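Local coordinates for uncharacterized protein YacP (Bacillus subtilis, PDB 5MQ8), which is the endoribonuclease Rae1, which takes part in ribosome-dependent mRNA decay and carries a PIN-like NYN domain, at residues I49-A54 / E85-A90. Numbering follows the deposited sequence.
Sequences IVVFDA and EKLAQA
L87 reaches out from its helix and makes its closest approaches to the strand through CD1, set against two branches: CG2 of V51 and CG2 of I49. The tighter of the two meetings is with V51, where L87 CD1 lies 3.6 Å from V51 CG2, a snug methyl-to-methyl contact. Here the side chains run past one another in opposite senses, leucine toward the strand and valine toward the helix. V51 has CG1 anti to its own N (chi1 178°), which leaves CG2 on the N side, and that second methyl is the one presented to the leucine. I49 is met at a slant instead and a little more loosely, with 4.1 Å between its CG2 and L87 CD1. Its longer branch brings I49 CD1 to within 4.3 Å of L87 CD2, a second and slightly looser methyl contact.

The two strand residues stand two apart, so their CB atoms leave the same side of the sheet and L87 bridges them. V50, between them, turns to the other side, where its CG1 sits 3.5 Å above the plane of the F52 ring, toward the rim. No hydrogen bond crosses between strand and helix; the contact is wholly apolar, and the backbones stay well apart, 8.8 Å between the CA atoms of I49 and L87.

Strand 47-52 is held in the parallel sheet between strands 3-7 and 70-73, and helix 80-90 packs across this face. L87 also touches I72 of strand 70-73, while V51 meets A80, R83 and I84 earlier in the same helix. On the opposite face, V50 and F52 pack on helix 23-44, giving the layered alpha/beta/alpha arrangement of PIN-like domains.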
ATOM      1  N   ILE A  49     -12.236  11.856  17.406  1.00 28.75           N
ATOM      2  CA  ILE A  49     -12.459  10.906  18.490  1.00 27.81           C
ATOM      3  C   ILE A  49     -13.656  10.035  18.118  1.00 31.28           C
ATOM      4  O   ILE A  49     -14.745  10.550  17.870  1.00 31.52           O
ATOM      5  CB  ILE A  49     -12.571  11.554  19.901  1.00 30.75           C
ATOM      6  CG1 ILE A  49     -11.317  12.417  20.217  1.00 31.52           C
ATOM      7  CG2 ILE A  49     -12.776  10.459  20.973  1.00 30.79           C
ATOM      8  CD1 ILE A  49     -11.377  13.251  21.511  1.00 38.37           C
ATOM      9  N   VAL A  50     -13.453   8.720  18.077  1.00 28.45           N
ATOM     10  CA  VAL A  50     -14.529   7.788  17.735  1.00 27.40           C
ATOM     11  C   VAL A  50     -15.049   7.141  19.017  1.00 30.44           C
ATOM     12  O   VAL A  50     -14.282   6.523  19.756  1.00 30.71           O
ATOM     13  CB  VAL A  50     -14.125   6.757  16.642  1.00 29.95           C
ATOM     14  CG1 VAL A  50     -15.322   5.913  16.212  1.00 28.83           C
ATOM     15  CG2 VAL A  50     -13.526   7.463  15.427  1.00 29.75           C
ATOM     16  N   VAL A  51     -16.349   7.295  19.264  1.00 26.15           N
ATOM     17  CA  VAL A  51     -17.038   6.760  20.436  1.00 26.36           C
ATOM     18  C   VAL A  51     -17.926   5.588  20.033  1.00 31.29           C
ATOM     19  O   VAL A  51     -18.855   5.729  19.227  1.00 30.93           O
ATOM     20  CB  VAL A  51     -17.808   7.867  21.222  1.00 30.61           C
ATOM     21  CG1 VAL A  51     -18.577   7.289  22.417  1.00 30.99           C
ATOM     22  CG2 VAL A  51     -16.854   8.955  21.684  1.00 30.28           C
ATOM     23  N   PHE A  52     -17.623   4.432  20.593  1.00 28.72           N
ATOM     24  CA  PHE A  52     -18.358   3.214  20.347  1.00 28.72           C
ATOM     25  C   PHE A  52     -19.144   2.811  21.581  1.00 34.40           C
ATOM     26  O   PHE A  52     -18.599   2.761  22.691  1.00 33.57           O
ATOM     27  CB  PHE A  52     -17.420   2.068  19.946  1.00 30.71           C
ATOM     28  CG  PHE A  52     -16.786   2.195  18.583  1.00 33.32           C
ATOM     29  CD1 PHE A  52     -17.554   2.096  17.425  1.00 36.28           C
ATOM     30  CD2 PHE A  52     -15.410   2.346  18.449  1.00 35.60           C
ATOM     31  CE1 PHE A  52     -16.957   2.180  16.158  1.00 36.77           C
ATOM     32  CE2 PHE A  52     -14.817   2.429  17.179  1.00 37.72           C
ATOM     33  CZ  PHE A  52     -15.595   2.355  16.046  1.00 35.51           C
ATOM     34  N   ASP A  53     -20.425   2.501  21.379  1.00 31.75           N
ATOM     35  CA  ASP A  53     -21.274   2.002  22.437  1.00 32.55           C
ATOM     36  C   ASP A  53     -20.738   0.572  22.713  1.00 37.59           C
ATOM     37  O   ASP A  53     -20.760  -0.271  21.813  1.00 35.84           O
ATOM     38  CB  ASP A  53     -22.738   1.962  21.952  1.00 34.70           C
ATOM     39  CG  ASP A  53     -23.712   1.512  23.029  1.00 41.08           C
ATOM     40  OD1 ASP A  53     -23.592   0.350  23.491  1.00 40.56           O
ATOM     41  OD2 ASP A  53     -24.578   2.327  23.421  1.00 41.46           O
ATOM     42  N   ALA A  54     -20.203   0.337  23.935  1.00 37.00           N
ATOM     43  CA  ALA A  54     -19.596  -0.940  24.349  1.00 38.39           C
ATOM     44  C   ALA A  54     -20.534  -2.168  24.314  1.00 45.68           C
ATOM     45  O   ALA A  54     -20.046  -3.298  24.229  1.00 45.45           O
ATOM     46  CB  ALA A  54     -18.969  -0.797  25.727  1.00 38.93           C
ATOM     47  N   GLU A  85     -20.841  14.089  25.092  1.00 34.72           N
ATOM     48  CA  GLU A  85     -21.049  15.313  25.883  1.00 35.28           C
ATOM     49  C   GLU A  85     -19.877  15.532  26.872  1.00 37.27           C
ATOM     50  O   GLU A  85     -19.373  16.646  26.965  1.00 37.71           O
ATOM     51  CB  GLU A  85     -22.390  15.245  26.638  1.00 37.01           C
ATOM     52  CG  GLU A  85     -22.756  16.527  27.371  1.00 44.95           C
ATOM     53  CD  GLU A  85     -23.963  16.429  28.283  1.00 63.40           C
ATOM     54  OE1 GLU A  85     -24.769  17.386  28.294  1.00 56.50           O
ATOM     55  OE2 GLU A  85     -24.110  15.399  28.982  1.00 50.62           O
ATOM     56  N   LYS A  86     -19.451  14.475  27.591  1.00 32.82           N
ATOM     57  CA  LYS A  86     -18.339  14.519  28.551  1.00 32.49           C
ATOM     58  C   LYS A  86     -17.054  14.937  27.836  1.00 39.15           C
ATOM     59  O   LYS A  86     -16.350  15.817  28.334  1.00 39.07           O
ATOM     60  CB  LYS A  86     -18.143  13.162  29.241  1.00 33.36           C
ATOM     61  CG  LYS A  86     -19.140  12.886  30.355  1.00 36.90           C
ATOM     62  CD  LYS A  86     -19.117  11.424  30.754  1.00 44.56           C
ATOM     63  CE  LYS A  86     -20.341  11.017  31.539  1.00 48.80           C
ATOM     64  NZ  LYS A  86     -20.384   9.553  31.795  1.00 49.06           N
ATOM     65  N   LEU A  87     -16.779  14.351  26.643  1.00 35.79           N
ATOM     66  CA  LEU A  87     -15.604  14.676  25.830  1.00 35.11           C
ATOM     67  C   LEU A  87     -15.620  16.120  25.354  1.00 39.20           C
ATOM     68  O   LEU A  87     -14.602  16.796  25.460  1.00 38.75           O
ATOM     69  CB  LEU A  87     -15.476  13.723  24.635  1.00 34.81           C
ATOM     70  CG  LEU A  87     -14.968  12.335  24.972  1.00 38.20           C
ATOM     71  CD1 LEU A  87     -15.427  11.349  23.952  1.00 37.61           C
ATOM     72  CD2 LEU A  87     -13.444  12.326  25.129  1.00 38.09           C
ATOM     73  N   ALA A  88     -16.778  16.605  24.870  1.00 35.33           N
ATOM     74  CA  ALA A  88     -16.932  17.985  24.415  1.00 35.59           C
ATOM     75  C   ALA A  88     -16.748  19.001  25.548  1.00 40.87           C
ATOM     76  O   ALA A  88     -16.232  20.088  25.302  1.00 40.41           O
ATOM     77  CB  ALA A  88     -18.287  18.177  23.772  1.00 36.14           C
ATOM     78  N   GLN A  89     -17.174  18.644  26.776  1.00 38.03           N
ATOM     79  CA  GLN A  89     -17.043  19.498  27.953  1.00 37.65           C
ATOM     80  C   GLN A  89     -15.597  19.534  28.438  1.00 42.95           C
ATOM     81  O   GLN A  89     -15.129  20.588  28.865  1.00 43.67           O
ATOM     82  CB  GLN A  89     -17.985  19.030  29.068  1.00 38.58           C
ATOM     83  CG  GLN A  89     -19.447  19.406  28.805  1.00 49.80           C
ATOM     84  CD  GLN A  89     -20.424  18.808  29.793  1.00 61.58           C
ATOM     85  OE1 GLN A  89     -20.089  17.941  30.612  1.00 56.92           O
ATOM     86  NE2 GLN A  89     -21.673  19.240  29.714  1.00 47.01           N
ATOM     87  N   ALA A  90     -14.888  18.389  28.362  1.00 39.33           N
ATOM     88  CA  ALA A  90     -13.482  18.262  28.756  1.00 38.63           C
ATOM     89  C   ALA A  90     -12.549  18.999  27.790  1.00 45.34           C
ATOM     90  O   ALA A  90     -11.466  19.415  28.205  1.00 45.37           O
ATOM     91  CB  ALA A  90     -13.092  16.804  28.828  1.00 38.51           C
TER